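Local coordinates for protein DNA polymerase III, beta subunit (Thermotoga maritima, PDB 1VPK) that probably assembles as a ring-shaped head-to-tail homodimer around DNA, tethering DNA polymerases and other proteins to it and making replication processive, at residues T16-E21 against D96-L101; P40-F45 against E126-T131; L188-E193 against G367-V372. All coordinates share one frame; numbering follows the deposited sequence.

Contact 1: T16-E21 against D96-L101; sequences TVTTLE and DEITEL
Antiparallel strand pairing between Thr16-Thr18 and Ile98-Leu101 gives way here to the start of a helix, with Thr19 placed at the changeover. Val17 and Thr99 form the hydrogen-bonded pair: Val17 N donates to Thr99 O at 3.0 Å, and Thr99 N returns a bond to Val17 O at 2.8 Å. Thr19 N still finds an acceptor on the partner segment, Glu97 O at 2.8 Å, but it approaches from above the carbonyl plane, 44° out of it, as the chain turns into helix 19-29. Thr18 is the N-cap of that helix, its OG1 accepting from Glu21 N. In this antiparallel sheet of the N-terminal domain, strand 13-18 lies between strands 73-76 and 98-104. With OG1 anti to its carbonyl carbon (chi1 -61°), the buried Thr19 hydroxyl is held twice: it donates to Asp96 O at 2.6 Å and accepts from Thr99 OG1 at 2.7 Å, the two threonine side chains crossing at about a right angle. A valine at Thr19 would probably leave Asp96 O without its donor and the Thr99 hydroxyl free to turn. Thr16 CG2 meets Ile98 CG2 at 3.6 Å, the two side chains crossing at a slant, while Thr16 OG1 bonds to Glu73. Before the strand, Asp96 OD2 takes Ile98 N through its anti lone pair, making an Asx turn.

Contact 2: P40-F45 against E126-T131; sequences PILAGF and EFPEIT
Phe127 lies against the short 3-10 turn 41-43 that leads into strand 44-50, so this contact joins that turn to the loop running from strand 115-120 toward strand 137-142, within the N-terminal domain. The fit is made by van der Waals packing alone: the two backbones stay well apart, 7.1 Å between Ile41 CA and Phe127 CA at their nearest pair, and side chains bridge the interval.

The main bump is the Phe127 ring. With CG anti to the backbone N (chi1 -164°), it leans from its loop into a hollow shaped by Ile41, Leu42 and Gly44. Leu42 supplies one wall. Its CD2 branch comes obliquely to the ring, 4.0 Å from Phe127 CD2, and the same methyl also meets Pro128 CD at 4.2 Å, so that it sits against both the aromatic ring and the proline ring next to it. Ile41 is the answering bump from the turn. Its CG1, also anti to the backbone N (chi1 176°), carries CD1 to the Glu126-Phe127 peptide, where CD1 stands 4.0 Å from Phe127 N. The same CD1 lies 4.3 Å from Glu126 CB, while further back Ile41 CG1 faces Phe127 CD2 at 4.4 Å.

Thr59 of strand 53-59 touches both Phe127 and Pro128, and Arg79 NH2 binds the Phe127 carbonyl, which ties the loop to neighbouring strands as well. Leu42 also touches Ala34 and Leu61. The floor of the hollow is backbone: Gly44 N is held by Ile41 O, closing the turn, and the carbonyl oxygens of Ile41 and Gly44 both lie at the ring's edge, near its plane, with Gly44 O 3.8 Å from Phe127 CE2.

Contact 3: L188-E193 against G367-V372; sequences LALAEE and GYLYIV
This is a buried antiparallel strand pairing at the seam between two domains: strand 187-194 of the central domain and strand 368-372 of the C-terminal domain share one continuous sheet. The axes of the two short strand segments approach to 4.8 Å and run at 169°. Leu188 with Ile371 and Leu190 with Leu369 are hydrogen-bonded pairs, each joined in both directions. Glu192 N extends the series to Gly367 O at 2.7 Å. Gly367 has a positive phi (103°), and a beta carbon there would run into Glu192 O.

The two faces differ. On one, Leu188 CD2 packs alongside Ile371 CG1 at 3.9 Å. On the other, small residues meet large rings: Ala189 CB touches Tyr370 CE1 at 3.5 Å, and Ala191 CB approaches Tyr368 CE2 obliquely. Tyr370 OH bonds to Lys152 O. Glu193, bent at chi2 (-80°), brings OE2 to Tyr368 OH, which donates to its anti lone pair at 2.7 Å; Tyr368 has two conformers, so this bond may not always be made.

Glu192 turns to Arg179 of adjacent strand 177-183, within the central domain. Main-chain bonds and apolar pairs alone thus imply that the two domains are joined as one sheet.

How the contacts relate
Contacts 1 and 2 share the N-terminal domain, and their segments alternate along the chain. Their centres are 24 Å apart and their nearest atoms about 10 Å, so they do not touch, but helix 19-29, which starts in contact 1, packs on Phe45 from segment 40-45. Contact 3 belongs to the join between the central and C-terminal domains, across the centre of the chain: its centre lies 42 Å from that of contact 1 and 36 Å from that of contact 2. Contacts 1 and 2 lie inside one domain; contact 3 spans two. None is touched by the second subunit of the ring, so all three concern the build of a single subunit.

Contact 1: T16-E21 against D96-L101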
ATOM      1  N   THR A  16       7.267 -23.926  27.077  1.00 48.24           N
ATOM      2  CA  THR A  16       6.535 -22.717  27.474  1.00 48.83           C
ATOM      3  C   THR A  16       7.425 -21.503  27.259  1.00 48.70           C
ATOM      4  O   THR A  16       8.551 -21.446  27.757  1.00 47.16           O
ATOM      5  CB  THR A  16       6.061 -22.796  28.937  1.00 48.32           C
ATOM      6  OG1 THR A  16       5.311 -24.003  29.075  1.00 50.53           O
ATOM      7  CG2 THR A  16       5.178 -21.615  29.293  1.00 47.66           C
ATOM      8  N   VAL A  17       6.928 -20.545  26.474  1.00 48.81           N
ATOM      9  CA  VAL A  17       7.718 -19.352  26.098  1.00 49.07           C
ATOM     10  C   VAL A  17       6.784 -18.120  26.026  1.00 49.14           C
ATOM     11  O   VAL A  17       5.601 -18.256  25.730  1.00 49.32           O
ATOM     12  CB  VAL A  17       8.420 -19.615  24.717  1.00 49.44           C
ATOM     13  CG1 VAL A  17       7.419 -19.886  23.664  1.00 50.24           C
ATOM     14  CG2 VAL A  17       9.405 -18.430  24.312  1.00 49.17           C
ATOM     15  N   THR A  18       7.295 -16.930  26.278  1.00 48.48           N
ATOM     16  CA  THR A  18       6.473 -15.753  26.122  1.00 48.58           C
ATOM     17  C   THR A  18       6.263 -15.590  24.654  1.00 49.15           C
ATOM     18  O   THR A  18       7.121 -15.957  23.842  1.00 48.75           O
ATOM     19  CB  THR A  18       7.137 -14.469  26.640  1.00 49.32           C
ATOM     20  OG1 THR A  18       8.292 -14.201  25.842  1.00 47.38           O
ATOM     21  CG2 THR A  18       7.507 -14.620  28.125  1.00 49.36           C
ATOM     22  N   THR A  19       5.094 -15.058  24.310  1.00 48.35           N
ATOM     23  CA  THR A  19       4.723 -14.893  22.908  1.00 47.41           C
ATOM     24  C   THR A  19       5.627 -13.870  22.208  1.00 47.35           C
ATOM     25  O   THR A  19       6.037 -14.047  21.074  1.00 45.95           O
ATOM     26  CB  THR A  19       3.285 -14.472  22.831  1.00 46.49           C
ATOM     27  OG1 THR A  19       2.502 -15.511  23.425  1.00 43.32           O
ATOM     28  CG2 THR A  19       2.878 -14.267  21.410  1.00 48.23           C
ATOM     29  N   LEU A  20       5.956 -12.821  22.917  1.00 47.53           N
ATOM     30  CA  LEU A  20       6.879 -11.799  22.427  1.00 49.15           C
ATOM     31  C   LEU A  20       8.255 -12.379  22.030  1.00 49.23           C
ATOM     32  O   LEU A  20       8.807 -12.029  20.952  1.00 49.94           O
ATOM     33  CB  LEU A  20       6.995 -10.708  23.499  1.00 48.88           C
ATOM     34  CG  LEU A  20       7.795  -9.496  23.057  1.00 54.12           C
ATOM     35  CD1 LEU A  20       7.138  -8.786  21.836  1.00 57.64           C
ATOM     36  CD2 LEU A  20       7.931  -8.557  24.237  1.00 55.34           C
ATOM     37  N   GLU A  21       8.788 -13.291  22.856  1.00 49.73           N
ATOM     38  CA  GLU A  21      10.066 -13.980  22.548  1.00 49.46           C
ATOM     39  C   GLU A  21       9.984 -14.840  21.298  1.00 49.49           C
ATOM     40  O   GLU A  21      10.873 -14.783  20.445  1.00 48.49           O
ATOM     41  CB  GLU A  21      10.508 -14.834  23.720  1.00 50.01           C
ATOM     42  CG  GLU A  21      11.762 -15.668  23.489  1.00 52.14           C
ATOM     43  CD  GLU A  21      13.056 -14.886  23.253  1.00 53.01           C
ATOM     44  OE1 GLU A  21      13.127 -13.645  23.451  1.00 53.72           O
ATOM     45  OE2 GLU A  21      14.059 -15.557  22.941  1.00 53.31           O
ATOM     46  N   ASP A  96      -2.147 -14.203  23.535  1.00 47.73           N
ATOM     47  CA  ASP A  96      -1.814 -14.187  24.984  1.00 48.83           C
ATOM     48  C   ASP A  96      -0.307 -13.937  25.227  1.00 47.64           C
ATOM     49  O   ASP A  96       0.489 -14.132  24.335  1.00 45.96           O
ATOM     50  CB  ASP A  96      -2.227 -15.522  25.588  1.00 49.17           C
ATOM     51  CG  ASP A  96      -2.336 -15.495  27.088  1.00 54.33           C
ATOM     52  OD1 ASP A  96      -3.505 -15.481  27.579  1.00 59.53           O
ATOM     53  OD2 ASP A  96      -1.279 -15.556  27.788  1.00 57.38           O
ATOM     54  N   GLU A  97       0.044 -13.452  26.434  1.00 47.77           N
ATOM     55  CA  GLU A  97       1.453 -13.188  26.847  1.00 48.73           C
ATOM     56  C   GLU A  97       2.316 -14.458  26.776  1.00 48.48           C
ATOM     57  O   GLU A  97       3.530 -14.381  26.535  1.00 47.17           O
ATOM     58  CB  GLU A  97       1.517 -12.663  28.293  1.00 51.47           C
ATOM     59  CG  GLU A  97       1.306 -11.186  28.400  1.00 55.15           C
ATOM     60  CD  GLU A  97       1.391 -10.693  29.814  1.00 70.61           C
ATOM     61  OE1 GLU A  97       2.288 -11.171  30.612  1.00 73.53           O
ATOM     62  OE2 GLU A  97       0.581  -9.777  30.176  1.00 64.46           O
ATOM     63  N   ILE A  98       1.689 -15.643  26.965  1.00 48.77           N
ATOM     64  CA  ILE A  98       2.370 -16.934  26.976  1.00 48.44           C
ATOM     65  C   ILE A  98       1.865 -17.829  25.865  1.00 48.14           C
ATOM     66  O   ILE A  98       0.666 -17.824  25.491  1.00 47.52           O
ATOM     67  CB  ILE A  98       2.158 -17.667  28.320  1.00 48.45           C
ATOM     68  CG1 ILE A  98       2.518 -16.781  29.516  1.00 50.38           C
ATOM     69  CG2 ILE A  98       2.911 -18.998  28.363  1.00 50.09           C
ATOM     70  CD1 ILE A  98       3.863 -16.192  29.439  1.00 50.18           C
ATOM     71  N   THR A  99       2.807 -18.594  25.317  1.00 48.48           N
ATOM     72  CA  THR A  99       2.566 -19.567  24.270  1.00 48.39           C
ATOM     73  C   THR A  99       3.160 -20.897  24.699  1.00 48.73           C
ATOM     74  O   THR A  99       4.242 -20.936  25.297  1.00 47.61           O
ATOM     75  CB  THR A  99       3.181 -19.162  22.927  1.00 49.26           C
ATOM     76  OG1 THR A  99       2.484 -18.024  22.388  1.00 50.55           O
ATOM     77  CG2 THR A  99       3.062 -20.301  21.930  1.00 48.33           C
ATOM     78  N   GLU A 100       2.403 -21.972  24.457  1.00 49.64           N
ATOM     79  CA  GLU A 100       2.810 -23.329  24.789  1.00 51.29           C
ATOM     80  C   GLU A 100       2.940 -24.133  23.462  1.00 50.60           C
ATOM     81  O   GLU A 100       2.044 -24.087  22.617  1.00 49.95           O
ATOM     82  CB  GLU A 100       1.793 -23.961  25.757  1.00 51.66           C
ATOM     83  CG  GLU A 100       2.048 -23.569  27.202  1.00 54.36           C
ATOM     84  CD  GLU A 100       1.070 -24.200  28.217  1.00 57.60           C
ATOM     85  OE1 GLU A 100      -0.081 -24.578  27.829  1.00 64.42           O
ATOM     86  OE2 GLU A 100       1.456 -24.282  29.429  1.00 64.37           O
ATOM     87  N   LEU A 101       4.065 -24.819  23.290  1.00 49.63           N
ATOM     88  CA  LEU A 101       4.330 -25.654  22.126  1.00 49.89           C
ATOM     89  C   LEU A 101       4.449 -27.111  22.547  1.00 51.02           C
ATOM     90  O   LEU A 101       5.024 -27.444  23.591  1.00 49.91           O
ATOM     91  CB  LEU A 101       5.643 -25.314  21.458  1.00 50.78           C
ATOM     92  CG  LEU A 101       5.997 -23.894  21.111  1.00 50.26           C
ATOM     93  CD1 LEU A 101       7.418 -23.952  20.565  1.00 53.60           C
ATOM     94  CD2 LEU A 101       5.014 -23.382  20.084  1.00 51.82           C
TER
HETATM   95  O   HOH W   1       4.513 -12.216  25.541  1.00 34.27           O

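Contact 2: P40-F45 against E126-T131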
ATOM      1  N   PRO A  40      11.737 -26.957  -0.645  1.00 60.84           N
ATOM      2  CA  PRO A  40      10.612 -26.541   0.183  1.00 58.20           C
ATOM      3  C   PRO A  40      10.941 -26.645   1.687  1.00 54.68           C
ATOM      4  O   PRO A  40      10.474 -25.862   2.485  1.00 54.37           O
ATOM      5  CB  PRO A  40       9.532 -27.557  -0.213  1.00 58.97           C
ATOM      6  CG  PRO A  40       9.809 -27.861  -1.572  1.00 59.61           C
ATOM      7  CD  PRO A  40      11.303 -27.885  -1.699  1.00 61.46           C
ATOM      8  N   ILE A  41      11.744 -27.628   2.043  1.00 51.68           N
ATOM      9  CA  ILE A  41      12.305 -27.767   3.363  1.00 52.06           C
ATOM     10  C   ILE A  41      13.041 -26.515   3.856  1.00 50.42           C
ATOM     11  O   ILE A  41      12.901 -26.118   5.020  1.00 50.91           O
ATOM     12  CB  ILE A  41      13.280 -28.974   3.394  1.00 52.49           C
ATOM     13  CG1 ILE A  41      13.938 -29.067   4.764  1.00 54.65           C
ATOM     14  CG2 ILE A  41      14.362 -28.858   2.349  1.00 55.12           C
ATOM     15  CD1 ILE A  41      14.157 -30.469   5.174  1.00 56.88           C
ATOM     16  N   LEU A  42      13.802 -25.879   2.953  1.00 47.76           N
ATOM     17  CA  LEU A  42      14.492 -24.641   3.273  1.00 46.59           C
ATOM     18  C   LEU A  42      13.605 -23.390   3.268  1.00 46.15           C
ATOM     19  O   LEU A  42      14.067 -22.314   3.677  1.00 44.51           O
ATOM     20  CB  LEU A  42      15.692 -24.440   2.381  1.00 46.13           C
ATOM     21  CG  LEU A  42      16.727 -25.585   2.425  1.00 46.35           C
ATOM     22  CD1 LEU A  42      18.019 -25.177   1.734  1.00 46.58           C
ATOM     23  CD2 LEU A  42      17.062 -25.973   3.832  1.00 47.11           C
ATOM     24  N   ALA A  43      12.336 -23.544   2.897  1.00 45.51           N
ATOM     25  CA  ALA A  43      11.362 -22.480   3.040  1.00 46.73           C
ATOM     26  C   ALA A  43      10.668 -22.609   4.397  1.00 49.00           C
ATOM     27  O   ALA A  43       9.721 -21.838   4.715  1.00 51.38           O
ATOM     28  CB  ALA A  43      10.360 -22.524   1.847  1.00 47.65           C
ATOM     29  N   GLY A  44      11.135 -23.575   5.219  1.00 48.27           N
ATOM     30  CA  GLY A  44      10.674 -23.737   6.585  1.00 48.01           C
ATOM     31  C   GLY A  44      11.726 -23.432   7.649  1.00 47.39           C
ATOM     32  O   GLY A  44      12.943 -23.389   7.350  1.00 46.38           O
ATOM     33  N   PHE A  45      11.243 -23.208   8.891  1.00 47.66           N
ATOM     34  CA  PHE A  45      12.096 -23.063  10.066  1.00 47.35           C
ATOM     35  C   PHE A  45      12.415 -24.416  10.642  1.00 47.29           C
ATOM     36  O   PHE A  45      11.510 -25.257  10.844  1.00 48.35           O
ATOM     37  CB  PHE A  45      11.400 -22.265  11.192  1.00 48.45           C
ATOM     38  CG  PHE A  45      11.075 -20.877  10.816  1.00 48.68           C
ATOM     39  CD1 PHE A  45      12.061 -19.905  10.841  1.00 46.21           C
ATOM     40  CD2 PHE A  45       9.794 -20.524  10.486  1.00 48.77           C
ATOM     41  CE1 PHE A  45      11.777 -18.588  10.508  1.00 47.66           C
ATOM     42  CE2 PHE A  45       9.489 -19.203  10.126  1.00 47.23           C
ATOM     43  CZ  PHE A  45      10.494 -18.247  10.107  1.00 48.82           C
ATOM     44  N   GLU A 126      17.266 -33.412   6.270  1.00 52.91           N
ATOM     45  CA  GLU A 126      18.054 -32.728   5.237  1.00 52.77           C
ATOM     46  C   GLU A 126      18.254 -31.254   5.501  1.00 51.98           C
ATOM     47  O   GLU A 126      18.815 -30.537   4.656  1.00 52.25           O
ATOM     48  CB  GLU A 126      17.421 -32.950   3.864  1.00 53.36           C
ATOM     49  CG  GLU A 126      17.680 -34.337   3.337  1.00 54.63           C
ATOM     50  CD  GLU A 126      16.768 -34.764   2.193  1.00 55.13           C
ATOM     51  OE1 GLU A 126      15.939 -33.960   1.706  1.00 57.03           O
ATOM     52  OE2 GLU A 126      16.876 -35.925   1.796  1.00 59.73           O
ATOM     53  N   PHE A 127      17.827 -30.788   6.681  1.00 49.81           N
ATOM     54  CA  PHE A 127      18.116 -29.454   7.099  1.00 49.88           C
ATOM     55  C   PHE A 127      19.530 -29.413   7.722  1.00 50.29           C
ATOM     56  O   PHE A 127      19.803 -30.080   8.710  1.00 50.91           O
ATOM     57  CB  PHE A 127      17.080 -28.937   8.102  1.00 48.32           C
ATOM     58  CG  PHE A 127      17.112 -27.488   8.267  1.00 48.91           C
ATOM     59  CD1 PHE A 127      18.109 -26.876   9.036  1.00 49.66           C
ATOM     60  CD2 PHE A 127      16.159 -26.691   7.671  1.00 49.94           C
ATOM     61  CE1 PHE A 127      18.148 -25.515   9.190  1.00 47.94           C
ATOM     62  CE2 PHE A 127      16.198 -25.346   7.832  1.00 44.67           C
ATOM     63  CZ  PHE A 127      17.197 -24.758   8.586  1.00 48.24           C
ATOM     64  N   PRO A 128      20.411 -28.634   7.150  1.00 50.73           N
ATOM     65  CA  PRO A 128      21.810 -28.667   7.570  1.00 52.05           C
ATOM     66  C   PRO A 128      22.137 -27.972   8.909  1.00 53.55           C
ATOM     67  O   PRO A 128      21.406 -27.101   9.373  1.00 51.74           O
ATOM     68  CB  PRO A 128      22.478 -27.919   6.450  1.00 52.08           C
ATOM     69  CG  PRO A 128      21.463 -26.888   6.068  1.00 51.49           C
ATOM     70  CD  PRO A 128      20.184 -27.637   6.083  1.00 51.07           C
ATOM     71  N   GLU A 129      23.253 -28.364   9.515  1.00 56.18           N
ATOM     72  CA  GLU A 129      23.800 -27.647  10.682  1.00 58.63           C
ATOM     73  C   GLU A 129      24.292 -26.265  10.259  1.00 58.23           C
ATOM     74  O   GLU A 129      24.971 -26.132   9.240  1.00 58.95           O
ATOM     75  CB  GLU A 129      24.980 -28.428  11.309  1.00 59.53           C
ATOM     76  CG  GLU A 129      24.561 -29.627  12.149  1.00 64.37           C
ATOM     77  CD  GLU A 129      23.750 -29.221  13.392  1.00 69.92           C
ATOM     78  OE1 GLU A 129      23.782 -28.020  13.766  1.00 74.59           O
ATOM     79  OE2 GLU A 129      23.087 -30.098  13.990  1.00 74.29           O
ATOM     80  N   ILE A 130      23.944 -25.237  11.034  1.00 58.21           N
ATOM     81  CA  ILE A 130      24.398 -23.881  10.750  1.00 58.31           C
ATOM     82  C   ILE A 130      25.565 -23.583  11.696  1.00 58.29           C
ATOM     83  O   ILE A 130      25.409 -23.601  12.924  1.00 58.60           O
ATOM     84  CB  ILE A 130      23.275 -22.889  10.923  1.00 58.98           C
ATOM     85  CG1 ILE A 130      22.147 -23.226   9.916  1.00 59.76           C
ATOM     86  CG2 ILE A 130      23.810 -21.438  10.770  1.00 59.11           C
ATOM     87  CD1 ILE A 130      20.965 -22.386  10.123  1.00 62.02           C
ATOM     88  N   THR A 131      26.737 -23.346  11.134  1.00 57.46           N
ATOM     89  CA  THR A 131      27.914 -23.087  11.967  1.00 57.82           C
ATOM     90  C   THR A 131      28.584 -21.751  11.643  1.00 57.07           C
ATOM     91  O   THR A 131      28.529 -21.267  10.501  1.00 56.35           O
ATOM     92  CB  THR A 131      28.967 -24.194  11.880  1.00 57.51           C
ATOM     93  OG1 THR A 131      29.614 -24.141  10.605  1.00 60.56           O
ATOM     94  CG2 THR A 131      28.342 -25.586  12.100  1.00 58.66           C
TER

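Contact 3: L188-E193 against G367-V372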
ATOM      1  N   LEU A 188      25.206   4.811  -7.139  1.00 47.09           N
ATOM      2  CA  LEU A 188      26.036   4.261  -6.101  1.00 46.20           C
ATOM      3  C   LEU A 188      25.775   5.035  -4.816  1.00 46.14           C
ATOM      4  O   LEU A 188      25.547   6.259  -4.836  1.00 45.52           O
ATOM      5  CB  LEU A 188      27.495   4.364  -6.526  1.00 47.23           C
ATOM      6  CG  LEU A 188      28.573   4.016  -5.476  1.00 49.31           C
ATOM      7  CD1 LEU A 188      29.817   3.495  -6.171  1.00 51.26           C
ATOM      8  CD2 LEU A 188      28.946   5.246  -4.670  1.00 48.53           C
ATOM      9  N   ALA A 189      25.782   4.306  -3.720  1.00 46.06           N
ATOM     10  CA  ALA A 189      25.660   4.866  -2.384  1.00 46.97           C
ATOM     11  C   ALA A 189      26.867   4.430  -1.568  1.00 47.64           C
ATOM     12  O   ALA A 189      27.277   3.268  -1.642  1.00 45.83           O
ATOM     13  CB  ALA A 189      24.387   4.359  -1.702  1.00 46.77           C
ATOM     14  N   LEU A 190      27.405   5.362  -0.784  1.00 47.21           N
ATOM     15  CA  LEU A 190      28.525   5.065   0.057  1.00 48.80           C
ATOM     16  C   LEU A 190      28.334   5.663   1.449  1.00 49.10           C
ATOM     17  O   LEU A 190      27.971   6.812   1.550  1.00 48.03           O
ATOM     18  CB  LEU A 190      29.771   5.676  -0.582  1.00 48.95           C
ATOM     19  CG  LEU A 190      31.137   5.426   0.043  1.00 49.47           C
ATOM     20  CD1 LEU A 190      32.185   5.586  -1.061  1.00 51.30           C
ATOM     21  CD2 LEU A 190      31.436   6.412   1.195  1.00 49.57           C
ATOM     22  N   ALA A 191      28.656   4.882   2.486  1.00 49.07           N
ATOM     23  CA  ALA A 191      28.562   5.317   3.881  1.00 49.19           C
ATOM     24  C   ALA A 191      29.864   4.892   4.577  1.00 49.53           C
ATOM     25  O   ALA A 191      30.343   3.753   4.379  1.00 48.09           O
ATOM     26  CB  ALA A 191      27.332   4.626   4.580  1.00 50.08           C
ATOM     27  N   GLU A 192      30.419   5.778   5.393  1.00 48.50           N
ATOM     28  CA  GLU A 192      31.649   5.491   6.118  1.00 49.85           C
ATOM     29  C   GLU A 192      31.570   6.069   7.534  1.00 49.54           C
ATOM     30  O   GLU A 192      31.151   7.224   7.727  1.00 49.47           O
ATOM     31  CB  GLU A 192      32.814   6.112   5.359  1.00 50.65           C
ATOM     32  CG  GLU A 192      34.175   5.920   5.954  1.00 52.42           C
ATOM     33  CD  GLU A 192      35.246   6.514   5.061  1.00 51.85           C
ATOM     34  OE1 GLU A 192      35.620   5.828   4.086  1.00 53.47           O
ATOM     35  OE2 GLU A 192      35.685   7.647   5.329  1.00 53.96           O
ATOM     36  N   GLU A 193      31.984   5.287   8.528  1.00 49.38           N
ATOM     37  CA  GLU A 193      31.958   5.763   9.913  1.00 49.76           C
ATOM     38  C   GLU A 193      33.151   5.228  10.671  1.00 49.90           C
ATOM     39  O   GLU A 193      33.595   4.073  10.477  1.00 47.98           O
ATOM     40  CB  GLU A 193      30.698   5.258  10.641  1.00 50.07           C
ATOM     41  CG  GLU A 193      29.373   5.822  10.121  1.00 51.56           C
ATOM     42  CD  GLU A 193      29.086   7.193  10.635  1.00 54.78           C
ATOM     43  OE1 GLU A 193      29.874   7.691  11.457  1.00 55.35           O
ATOM     44  OE2 GLU A 193      28.060   7.774  10.221  1.00 58.22           O
ATOM     45  N   GLY A 367      30.916  11.538   5.400  1.00 52.04           N
ATOM     46  CA  GLY A 367      30.696  10.139   5.678  1.00 52.24           C
ATOM     47  C   GLY A 367      29.659   9.471   4.804  1.00 51.53           C
ATOM     48  O   GLY A 367      29.607   8.236   4.779  1.00 52.03           O
ATOM     49  N   TYR A 368      28.877  10.283   4.079  0.50 50.94           N
ATOM     50  CA  TYR A 368      27.783   9.812   3.226  0.50 50.81           C
ATOM     51  C   TYR A 368      27.795  10.478   1.865  0.50 50.31           C
ATOM     52  O   TYR A 368      27.833  11.714   1.778  0.50 50.54           O
ATOM     53  CB  TYR A 368      26.434  10.031   3.927  0.50 51.26           C
ATOM     54  CG  TYR A 368      26.339   9.187   5.173  0.50 52.31           C
ATOM     55  CD1 TYR A 368      26.824   9.657   6.397  0.50 52.93           C
ATOM     56  CD2 TYR A 368      25.852   7.892   5.114  0.50 52.09           C
ATOM     57  CE1 TYR A 368      26.786   8.867   7.527  0.50 53.32           C
ATOM     58  CE2 TYR A 368      25.804   7.094   6.248  0.50 52.97           C
ATOM     59  CZ  TYR A 368      26.278   7.586   7.445  0.50 51.67           C
ATOM     60  OH  TYR A 368      26.220   6.801   8.554  0.50 52.44           O
ATOM     61  N   LEU A 369      27.769   9.679   0.791  1.00 49.43           N
ATOM     62  CA  LEU A 369      27.726  10.263  -0.543  1.00 49.58           C
ATOM     63  C   LEU A 369      27.102   9.325  -1.570  1.00 48.74           C
ATOM     64  O   LEU A 369      27.114   8.077  -1.426  1.00 48.23           O
ATOM     65  CB  LEU A 369      29.101  10.709  -1.013  1.00 49.46           C
ATOM     66  CG  LEU A 369      30.135   9.725  -1.528  1.00 49.56           C
ATOM     67  CD1 LEU A 369      29.883   9.275  -2.953  1.00 50.98           C
ATOM     68  CD2 LEU A 369      31.458  10.380  -1.457  1.00 52.04           C
ATOM     69  N   TYR A 370      26.532   9.956  -2.579  1.00 48.52           N
ATOM     70  CA  TYR A 370      25.767   9.276  -3.621  1.00 49.37           C
ATOM     71  C   TYR A 370      26.258   9.711  -4.961  1.00 48.47           C
ATOM     72  O   TYR A 370      26.546  10.849  -5.128  1.00 48.26           O
ATOM     73  CB  TYR A 370      24.257   9.572  -3.476  1.00 49.40           C
ATOM     74  CG  TYR A 370      23.802   9.131  -2.118  1.00 51.89           C
ATOM     75  CD1 TYR A 370      23.421   7.820  -1.893  1.00 52.21           C
ATOM     76  CD2 TYR A 370      23.824  10.012  -1.025  1.00 51.14           C
ATOM     77  CE1 TYR A 370      23.037   7.388  -0.590  1.00 51.89           C
ATOM     78  CE2 TYR A 370      23.431   9.592   0.257  1.00 52.42           C
ATOM     79  CZ  TYR A 370      23.063   8.291   0.460  1.00 51.10           C
ATOM     80  OH  TYR A 370      22.668   7.858   1.685  1.00 53.93           O
ATOM     81  N   ILE A 371      26.307   8.793  -5.917  1.00 48.69           N
ATOM     82  CA  ILE A 371      26.705   9.079  -7.308  1.00 49.42           C
ATOM     83  C   ILE A 371      25.526   8.638  -8.199  1.00 50.34           C
ATOM     84  O   ILE A 371      24.918   7.559  -7.956  1.00 50.21           O
ATOM     85  CB  ILE A 371      27.980   8.275  -7.727  1.00 50.04           C
ATOM     86  CG1 ILE A 371      29.169   8.569  -6.783  1.00 48.53           C
ATOM     87  CG2 ILE A 371      28.326   8.531  -9.201  1.00 50.25           C
ATOM     88  CD1 ILE A 371      29.741   9.916  -6.943  1.00 49.43           C
ATOM     89  N   VAL A 372      25.135   9.504  -9.140  1.00 50.05           N
ATOM     90  CA  VAL A 372      24.166   9.169 -10.184  1.00 49.21           C
ATOM     91  C   VAL A 372      24.813   9.477 -11.545  1.00 49.25           C
ATOM     92  O   VAL A 372      25.395  10.536 -11.741  1.00 47.23           O
ATOM     93  CB  VAL A 372      22.833   9.950 -10.017  1.00 50.05           C
ATOM     94  CG1 VAL A 372      21.759   9.398 -10.960  1.00 49.68           C
ATOM     95  CG2 VAL A 372      22.287   9.828  -8.591  1.00 50.63           C
TER